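PDB 5YXT: reducing end xylose-releasing exo-oligoxylanase from Paenibacillus barengoltzii G22, which probably hydrolyses xylo-oligosaccharides at the reducing end to release xylose, as a family 8 glycoside hydrolase involved in xylan breakdown. Local coordinates for residues T34-Q37 and L38-D42; D82-D85 and V86-I90; R89-K92 and W93-Y97; R146-P149 and F150-G153. All coordinates share one frame; numbering follows the deposited sequence.

Interaction 1: T34-Q37 and L38-D42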
# COMPACT_ATOMS: atom_id res chain seq x y z
N THR C 34 9.54 -1.48 30.58
CA THR C 34 9.48 -2.88 30.19
C THR C 34 10.52 -3.70 30.94
O THR C 34 10.21 -4.79 31.45
CB THR C 34 9.68 -3.02 28.69
OG1 THR C 34 8.66 -2.29 28.01
CG2 THR C 34 9.60 -4.49 28.29
N TRP C 35 11.76 -3.23 30.98
CA TRP C 35 12.78 -3.90 31.79
C TRP C 35 12.27 -4.13 33.21
O TRP C 35 12.33 -5.25 33.74
CB TRP C 35 14.09 -3.10 31.80
CG TRP C 35 15.09 -3.73 32.71
CD1 TRP C 35 15.33 -3.40 34.01
CD2 TRP C 35 15.93 -4.85 32.41
NE1 TRP C 35 16.28 -4.23 34.54
CE2 TRP C 35 16.67 -5.13 33.58
CE3 TRP C 35 16.14 -5.63 31.27
CZ2 TRP C 35 17.61 -6.17 33.64
CZ3 TRP C 35 17.08 -6.66 31.33
CH2 TRP C 35 17.80 -6.92 32.52
N GLU C 36 11.74 -3.09 33.84
CA GLU C 36 11.36 -3.22 35.24
C GLU C 36 10.24 -4.25 35.43
O GLU C 36 10.30 -5.08 36.34
CB GLU C 36 10.98 -1.86 35.81
CG GLU C 36 12.19 -0.91 35.78
CD GLU C 36 11.96 0.43 36.46
OE1 GLU C 36 11.90 1.46 35.75
OE2 GLU C 36 11.87 0.46 37.71
N GLN C 37 9.24 -4.25 34.53
CA GLN C 37 8.14 -5.21 34.64
C GLN C 37 8.63 -6.65 34.49
O GLN C 37 8.06 -7.57 35.09
CB GLN C 37 7.08 -4.93 33.57
CG GLN C 37 6.31 -3.63 33.75
CD GLN C 37 5.07 -3.56 32.86
OE1 GLN C 37 5.11 -3.02 31.76
NE2 GLN C 37 3.97 -4.11 33.35
N LEU C 38 9.67 -6.87 33.70
CA LEU C 38 10.12 -8.22 33.40
C LEU C 38 11.18 -8.72 34.36
O LEU C 38 11.24 -9.93 34.66
CB LEU C 38 10.67 -8.28 31.96
CG LEU C 38 9.67 -8.53 30.83
CD1 LEU C 38 8.45 -7.65 30.94
CD2 LEU C 38 10.32 -8.37 29.45
N PHE C 39 12.05 -7.82 34.85
CA PHE C 39 13.19 -8.22 35.67
C PHE C 39 13.15 -7.69 37.09
O PHE C 39 13.89 -8.20 37.93
CB PHE C 39 14.51 -7.76 35.00
CG PHE C 39 14.88 -8.59 33.80
CD1 PHE C 39 14.31 -8.32 32.56
CD2 PHE C 39 15.75 -9.65 33.91
CE1 PHE C 39 14.62 -9.10 31.45
CE2 PHE C 39 16.07 -10.44 32.81
CZ PHE C 39 15.50 -10.16 31.58
N GLU C 40 12.34 -6.68 37.38
CA GLU C 40 12.28 -6.12 38.73
C GLU C 40 10.85 -5.98 39.25
O GLU C 40 10.63 -5.33 40.28
CB GLU C 40 12.98 -4.76 38.77
CG GLU C 40 14.48 -4.85 38.52
CD GLU C 40 15.08 -3.57 37.99
OE1 GLU C 40 16.23 -3.59 37.52
OE2 GLU C 40 14.39 -2.52 38.07
N GLY C 41 9.88 -6.60 38.59
CA GLY C 41 8.47 -6.44 38.92
C GLY C 41 7.94 -7.55 39.80
O GLY C 41 8.64 -8.06 40.68
N ASP C 42 6.68 -7.94 39.55
CA ASP C 42 5.98 -8.89 40.40
C ASP C 42 5.29 -9.97 39.58
O ASP C 42 5.53 -10.11 38.38
CB ASP C 42 4.95 -8.16 41.27
CG ASP C 42 4.14 -7.14 40.49
OD1 ASP C 42 3.72 -7.46 39.36
OD2 ASP C 42 3.92 -6.03 41.01
O HOH W 1 5.93 -7.69 36.73
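Thr34 lies alongside Leu38, one turn on in helix 24-40: its methyl CG2 is 4.1 Å from Leu38 CD2, and its carbonyl O accepts from Leu38 N. The Thr34 hydroxyl turns back to the carbonyl of Arg30. Trp35 makes the aromatic part of the contact. Its chi1 of 175°, with CG trans to the backbone N, lays the indole flat on the Phe39 ring in an offset stack; the centroids of the Trp35 six-membered ring and the Phe39 ring are 3.9 Å apart, with planes at 6°. Phe39 CB adds a CH-pi contact, 4.0 Å from the centroid of that Trp35 ring. At the indole edge, Trp35 NE1 donates to Glu40 OE1 over 3.0 Å. The acceptor lies near the indole plane, whereas the donor meets the carboxylate from above its own plane. Glu36 O accepts from Glu40 N, and further out Glu36 OE2 comes within 3.9 Å of Glu40 OE2. At Gln37, a water 2.7 Å from Gln37 O accepts the N-H of Asp42. The two neighbouring carboxylates would probably raise each other's proton affinity, an effect that the indole N-H and the nearby guanidinium of Arg83, itself cation-pi paired with Trp35, would tend to offset.

Interaction 2: D82-D85 and V86-I90; sequences DRQD and VFDRI
Arg83 O receives the N-H of Phe87 at 3.1 Å, the first i to i+4 bond of helix 84-98, a helix of the (alpha/alpha)6 barrel expected for family 8; Arg83 itself occupies the N-cap position. The bond is nearly straight, with 172° at the hydrogen, and lies in the carbonyl plane. The next two acceptors are filled in the same way: Gln84 O takes Asp88 N at 2.8 Å, and Asp85 O takes Arg89 N at 3.1 Å. The polar ends of Gln84, Asp88 and Arg89 find their partners in other parts of the chain. Asp88 OD2 pairs with Arg146 in a salt bridge and OD1 probably bonds to Tyr152 OH, both modelled unusually short, so the exact lengths are doubtful; Gln84 OE1 bonds to the same two residues. Arg89 NH2 is taken up by the carbonyls of Met55 and Gly52. Between Gln84 and Asp88 themselves the contact is a van der Waals one, a methylene against a carboxylate oxygen, with the amide and carboxylate planes 62° apart. With Gln84 CG trans to its backbone N (chi1 -170°), this methylene rests 3.7 Å from Asp88 OD2.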
# COMPACT_ATOMS: atom_id res chain seq x y z
N ASP C 82 22.88 -3.69 29.85
CA ASP C 82 23.99 -3.30 30.74
C ASP C 82 23.66 -3.56 32.21
O ASP C 82 23.76 -2.67 33.06
CB ASP C 82 24.38 -1.83 30.53
CG ASP C 82 25.78 -1.53 30.99
OD1 ASP C 82 26.49 -2.48 31.41
OD2 ASP C 82 26.18 -0.35 30.95
N ARG C 83 23.25 -4.79 32.52
CA ARG C 83 23.08 -5.21 33.91
C ARG C 83 23.85 -6.51 34.12
O ARG C 83 23.32 -7.62 33.96
CB ARG C 83 21.62 -5.34 34.28
CG ARG C 83 21.06 -3.99 34.76
CD ARG C 83 19.72 -3.72 34.13
NE ARG C 83 18.94 -2.63 34.72
CZ ARG C 83 19.20 -1.32 34.61
NH1 ARG C 83 20.23 -0.89 33.88
NH2 ARG C 83 18.39 -0.44 35.20
N GLN C 84 25.11 -6.35 34.52
CA GLN C 84 25.99 -7.50 34.73
C GLN C 84 25.52 -8.36 35.90
O GLN C 84 25.71 -9.58 35.88
CB GLN C 84 27.42 -7.03 34.96
CG GLN C 84 28.43 -8.16 34.94
CD GLN C 84 29.86 -7.65 34.98
OE1 GLN C 84 30.81 -8.39 34.74
NE2 GLN C 84 30.01 -6.37 35.27
N ASP C 85 24.92 -7.74 36.93
CA ASP C 85 24.46 -8.51 38.07
C ASP C 85 23.42 -9.54 37.65
O ASP C 85 23.49 -10.71 38.05
CB ASP C 85 23.92 -7.58 39.16
CG ASP C 85 22.84 -6.62 38.66
OD1 ASP C 85 22.91 -6.15 37.49
OD2 ASP C 85 21.92 -6.33 39.46
N VAL C 86 22.43 -9.14 36.84
CA VAL C 86 21.44 -10.10 36.36
C VAL C 86 22.10 -11.14 35.45
O VAL C 86 21.87 -12.34 35.59
CB VAL C 86 20.30 -9.38 35.62
CG1 VAL C 86 19.42 -10.39 34.87
CG2 VAL C 86 19.46 -8.57 36.60
N PHE C 87 22.95 -10.68 34.53
CA PHE C 87 23.69 -11.59 33.66
C PHE C 87 24.42 -12.67 34.46
O PHE C 87 24.28 -13.86 34.17
CB PHE C 87 24.68 -10.79 32.81
CG PHE C 87 25.38 -11.62 31.76
CD1 PHE C 87 26.42 -12.46 32.09
CD2 PHE C 87 24.97 -11.56 30.42
CE1 PHE C 87 27.06 -13.23 31.12
CE2 PHE C 87 25.61 -12.32 29.45
CZ PHE C 87 26.65 -13.16 29.81
N ASP C 88 25.18 -12.26 35.49
CA ASP C 88 25.99 -13.23 36.22
C ASP C 88 25.13 -14.19 37.03
O ASP C 88 25.46 -15.38 37.14
CB ASP C 88 26.99 -12.51 37.12
CG ASP C 88 28.18 -11.96 36.35
OD1 ASP C 88 28.30 -12.26 35.14
OD2 ASP C 88 29.00 -11.22 36.95
N ARG C 89 24.02 -13.71 37.58
CA ARG C 89 23.12 -14.59 38.31
C ARG C 89 22.56 -15.68 37.41
O ARG C 89 22.54 -16.86 37.78
CB ARG C 89 21.99 -13.76 38.94
CG ARG C 89 22.40 -13.02 40.23
CD ARG C 89 21.33 -12.01 40.62
NE ARG C 89 21.56 -11.39 41.93
CZ ARG C 89 21.21 -11.93 43.10
NH1 ARG C 89 21.45 -11.27 44.23
NH2 ARG C 89 20.64 -13.13 43.14
N ILE C 90 22.10 -15.30 36.21
CA ILE C 90 21.56 -16.29 35.28
C ILE C 90 22.64 -17.27 34.86
O ILE C 90 22.45 -18.49 34.89
CB ILE C 90 20.94 -15.59 34.05
CG1 ILE C 90 19.79 -14.64 34.47
CG2 ILE C 90 20.44 -16.62 33.04
CD1 ILE C 90 19.13 -13.87 33.29

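Interaction 3: R89-K92 and W93-Y97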
# COMPACT_ATOMS: atom_id res chain seq x y z
N ARG C 89 24.02 -13.71 37.58
CA ARG C 89 23.12 -14.59 38.31
C ARG C 89 22.56 -15.68 37.41
O ARG C 89 22.54 -16.86 37.78
CB ARG C 89 21.99 -13.76 38.94
CG ARG C 89 22.40 -13.02 40.23
CD ARG C 89 21.33 -12.01 40.62
NE ARG C 89 21.56 -11.39 41.93
CZ ARG C 89 21.21 -11.93 43.10
NH1 ARG C 89 21.45 -11.27 44.23
NH2 ARG C 89 20.64 -13.13 43.14
N ILE C 90 22.10 -15.30 36.21
CA ILE C 90 21.56 -16.29 35.28
C ILE C 90 22.64 -17.27 34.86
O ILE C 90 22.45 -18.49 34.89
CB ILE C 90 20.94 -15.59 34.05
CG1 ILE C 90 19.79 -14.64 34.47
CG2 ILE C 90 20.44 -16.62 33.04
CD1 ILE C 90 19.13 -13.87 33.29
N TRP C 91 23.80 -16.75 34.47
CA TRP C 91 24.89 -17.61 34.03
C TRP C 91 25.34 -18.54 35.14
O TRP C 91 25.68 -19.70 34.88
CB TRP C 91 26.05 -16.76 33.52
CG TRP C 91 27.22 -17.56 33.03
CD1 TRP C 91 28.52 -17.46 33.46
CD2 TRP C 91 27.22 -18.59 32.02
NE1 TRP C 91 29.32 -18.35 32.79
CE2 TRP C 91 28.55 -19.06 31.91
CE3 TRP C 91 26.23 -19.16 31.22
CZ2 TRP C 91 28.91 -20.08 31.01
CZ3 TRP C 91 26.58 -20.17 30.33
CH2 TRP C 91 27.92 -20.62 30.24
N LYS C 92 25.31 -18.08 36.39
CA LYS C 92 25.71 -18.93 37.51
C LYS C 92 24.76 -20.10 37.69
O LYS C 92 25.18 -21.25 37.84
CB LYS C 92 25.81 -18.12 38.80
CG LYS C 92 26.44 -18.88 39.98
CD LYS C 92 27.57 -19.80 39.53
CE LYS C 92 28.63 -20.00 40.61
NZ LYS C 92 29.62 -21.06 40.23
N TRP C 93 23.45 -19.82 37.70
CA TRP C 93 22.46 -20.90 37.75
C TRP C 93 22.68 -21.89 36.62
O TRP C 93 22.59 -23.11 36.81
CB TRP C 93 21.06 -20.30 37.68
CG TRP C 93 19.94 -21.12 38.28
CD1 TRP C 93 19.37 -20.95 39.51
CD2 TRP C 93 19.24 -22.20 37.66
NE1 TRP C 93 18.37 -21.88 39.70
CE2 TRP C 93 18.26 -22.65 38.57
CE3 TRP C 93 19.34 -22.85 36.42
CZ2 TRP C 93 17.40 -23.71 38.28
CZ3 TRP C 93 18.48 -23.89 36.14
CH2 TRP C 93 17.52 -24.31 37.06
N THR C 94 22.97 -21.36 35.43
CA THR C 94 23.12 -22.19 34.23
C THR C 94 24.27 -23.17 34.38
O THR C 94 24.11 -24.37 34.13
CB THR C 94 23.29 -21.29 33.01
OG1 THR C 94 22.11 -20.49 32.85
CG2 THR C 94 23.52 -22.11 31.75
N VAL C 95 25.43 -22.68 34.80
CA VAL C 95 26.58 -23.56 34.93
C VAL C 95 26.37 -24.58 36.05
O VAL C 95 26.78 -25.74 35.94
CB VAL C 95 27.85 -22.72 35.15
CG1 VAL C 95 29.06 -23.63 35.39
CG2 VAL C 95 28.08 -21.81 33.94
N THR C 96 25.71 -24.17 37.14
CA THR C 96 25.64 -25.04 38.30
C THR C 96 24.67 -26.20 38.10
O THR C 96 24.92 -27.30 38.60
CB THR C 96 25.27 -24.25 39.55
OG1 THR C 96 23.95 -23.71 39.40
CG2 THR C 96 26.24 -23.13 39.79
N TYR C 97 23.58 -25.98 37.37
CA TYR C 97 22.52 -26.96 37.27
C TYR C 97 22.30 -27.50 35.86
O TYR C 97 21.80 -28.62 35.72
CB TYR C 97 21.19 -26.36 37.75
CG TYR C 97 21.17 -26.00 39.22
CD1 TYR C 97 20.99 -24.69 39.63
CD2 TYR C 97 21.32 -26.99 40.20
CE1 TYR C 97 20.95 -24.36 40.98
CE2 TYR C 97 21.29 -26.67 41.55
CZ TYR C 97 21.11 -25.35 41.93
OH TYR C 97 21.07 -25.02 43.26
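Four successive i to i+4 bonds tie 89-92 to 93-97 within helix 84-98, from Trp93 N to Arg89 O at 3.1 Å through to Thr96 N to Lys92 O at 3.0 Å, and a wider pi-type turn sets in at 94-97. Thr94 adds a side-chain bond: OG1 donates to Ile90 O at 2.9 Å, from above the carbonyl plane, so this oxygen is gripped by both the hydroxyl and the N-H of Thr94. Trp91 extends its indole with CG opposite the backbone N (chi1 -180°), which brings one ring face under Val95. The methyl Val95 CG2 makes a CH-pi contact, 3.6 Å from the centroid of the Trp91 six-membered ring and 20° off its normal. Thr94 CG2 approaches the same indole obliquely, 3.9 Å from Trp91 CZ3. On another side of the helix, Lys92 bends at chi2 and runs its aliphatic chain past Thr96, with Lys92 CD 3.6 Å from Thr96 CG2. The Thr96 chi1 of 64° turns that methyl toward Lys92 O, a strained approach of 2.9 Å between Thr96 CG2 and Lys92 O. Outside the segments, Trp91 NE1 bonds to the carbonyl of Pro149 in the loop before helix 152-165. On helix 68-80, Trp93 and Thr94 pack on Met71, Trp91 on Met75 and Ile90 on both, while Lys92, Trp93, Thr96 and Tyr97 meet Met55 of strand 55-60.

Interaction 4: R146-P149 and F150-G153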
# COMPACT_ATOMS: atom_id res chain seq x y z
N ARG C 146 35.97 -12.14 33.97
CA ARG C 146 36.33 -12.27 35.37
C ARG C 146 36.79 -13.70 35.59
O ARG C 146 37.09 -14.40 34.62
CB ARG C 146 35.14 -11.91 36.26
CG ARG C 146 35.48 -11.14 37.50
CD ARG C 146 34.19 -10.83 38.22
NE ARG C 146 33.19 -10.45 37.23
CZ ARG C 146 31.92 -10.83 37.26
NH1 ARG C 146 31.46 -11.59 38.24
NH2 ARG C 146 31.11 -10.42 36.30
N GLU C 147 36.82 -14.16 36.83
CA GLU C 147 37.32 -15.51 37.09
C GLU C 147 36.22 -16.55 36.89
O GLU C 147 35.03 -16.27 37.07
CB GLU C 147 37.89 -15.61 38.50
CG GLU C 147 38.96 -16.67 38.64
CD GLU C 147 39.89 -16.75 37.44
OE1 GLU C 147 40.91 -16.03 37.40
OE2 GLU C 147 39.59 -17.56 36.53
N ALA C 148 36.64 -17.76 36.53
CA ALA C 148 35.72 -18.83 36.18
C ALA C 148 34.67 -19.01 37.28
O ALA C 148 34.98 -18.87 38.47
CB ALA C 148 36.48 -20.14 35.96
N PRO C 149 33.41 -19.30 36.92
CA PRO C 149 32.97 -19.48 35.53
C PRO C 149 32.59 -18.19 34.80
O PRO C 149 31.97 -18.25 33.73
CB PRO C 149 31.73 -20.37 35.68
CG PRO C 149 31.15 -19.98 37.02
CD PRO C 149 32.34 -19.60 37.89
N PHE C 150 32.97 -17.04 35.34
CA PHE C 150 32.68 -15.76 34.70
C PHE C 150 33.82 -15.30 33.80
O PHE C 150 33.97 -14.09 33.57
CB PHE C 150 32.34 -14.70 35.74
CG PHE C 150 31.29 -15.14 36.72
CD1 PHE C 150 30.00 -15.40 36.30
CD2 PHE C 150 31.60 -15.29 38.07
CE1 PHE C 150 29.03 -15.81 37.21
CE2 PHE C 150 30.64 -15.70 38.98
CZ PHE C 150 29.35 -15.96 38.55
N ASN C 151 34.62 -16.24 33.28
CA ASN C 151 35.62 -15.94 32.27
C ASN C 151 34.93 -16.03 30.91
O ASN C 151 35.11 -16.97 30.15
CB ASN C 151 36.82 -16.89 32.39
CG ASN C 151 36.41 -18.37 32.47
OD1 ASN C 151 35.31 -18.72 32.91
ND2 ASN C 151 37.31 -19.24 32.01
N TYR C 152 34.12 -14.99 30.62
CA TYR C 152 33.06 -15.08 29.62
C TYR C 152 33.58 -15.51 28.25
O TYR C 152 33.02 -16.42 27.63
CB TYR C 152 32.35 -13.73 29.47
CG TYR C 152 31.82 -13.09 30.75
CD1 TYR C 152 30.86 -13.72 31.53
CD2 TYR C 152 32.27 -11.83 31.14
CE1 TYR C 152 30.37 -13.12 32.68
CE2 TYR C 152 31.78 -11.21 32.29
CZ TYR C 152 30.83 -11.86 33.06
OH TYR C 152 30.33 -11.26 34.20
N GLY C 153 34.61 -14.83 27.74
CA GLY C 153 35.11 -15.14 26.40
C GLY C 153 35.64 -16.55 26.28
O GLY C 153 35.48 -17.20 25.24
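Arg146 N donates to Phe150 O at 2.8 Å, closing a compact loop in which Phe150 N also bonds back to Glu147 O at 2.8 Å. The second bond spans a type VI turn: the peptide before Pro149 is cis, and the backbone angles of Ala148 and Pro149 match the VIa form. This is the tight part of the contact. Phe150 and Arg146 run alongside one another in the same direction, with guanidinium and ring planes 23° apart; Phe150 CB stands over one guanidinium face, and Arg146 NH1 comes 3.7 Å from Phe150 CD2. A bend at chi3 (-41°) folds the arginine chain over to reach this position. Phe150 O in turn sits 3.5 Å above the middle of the Tyr152 ring. Asn151, the centre of an inverse gamma turn, directs OD1 to within 3.3 Å of Ala148 CA; its bonded partner is Gln155 NE2. The solvent side is looser. Glu147 and Ala148 are exposed, and the carboxylate of Glu147 folds back on its own segment, OE2 accepting from Ala148 N at 3.0 Å. Arg146 too is at the surface, although its guanidinium end is held against Phe150. The loop links helix 126-143 to helix 152-165 and leans on helix 84-98: Pro149 touches Lys92, Phe150 packs against Trp91, and Arg146 and Tyr152 converge on Asp88, at distances modelled too short to be taken literally. Tyr152 also rests on Leu136, Ala139 and Ser140 of helix 126-143.

The four interactions follow one another along the chain. Interaction 1 lies toward the end of helix 24-40 and in the turn beyond it; interactions 2 and 3 are overlapping stretches of helix 84-98, sharing Arg89 and Ile90, with centres 11 Å apart; interaction 4 is the loop leading into helix 152-165. Helix 84-98 is the common element: its beginning touches interaction 1, where Phe39 CD2 is 3.9 Å from Val86 CG1, and interaction 4 meets both of its halves, with centres 13 Å from interaction 2 and 12 Å from interaction 3. Interactions 1 and 4 do not touch (nearest atoms about 13 Å apart). Helix 84-98 thus touches both distant contacts within the probable (alpha/alpha)6 barrel.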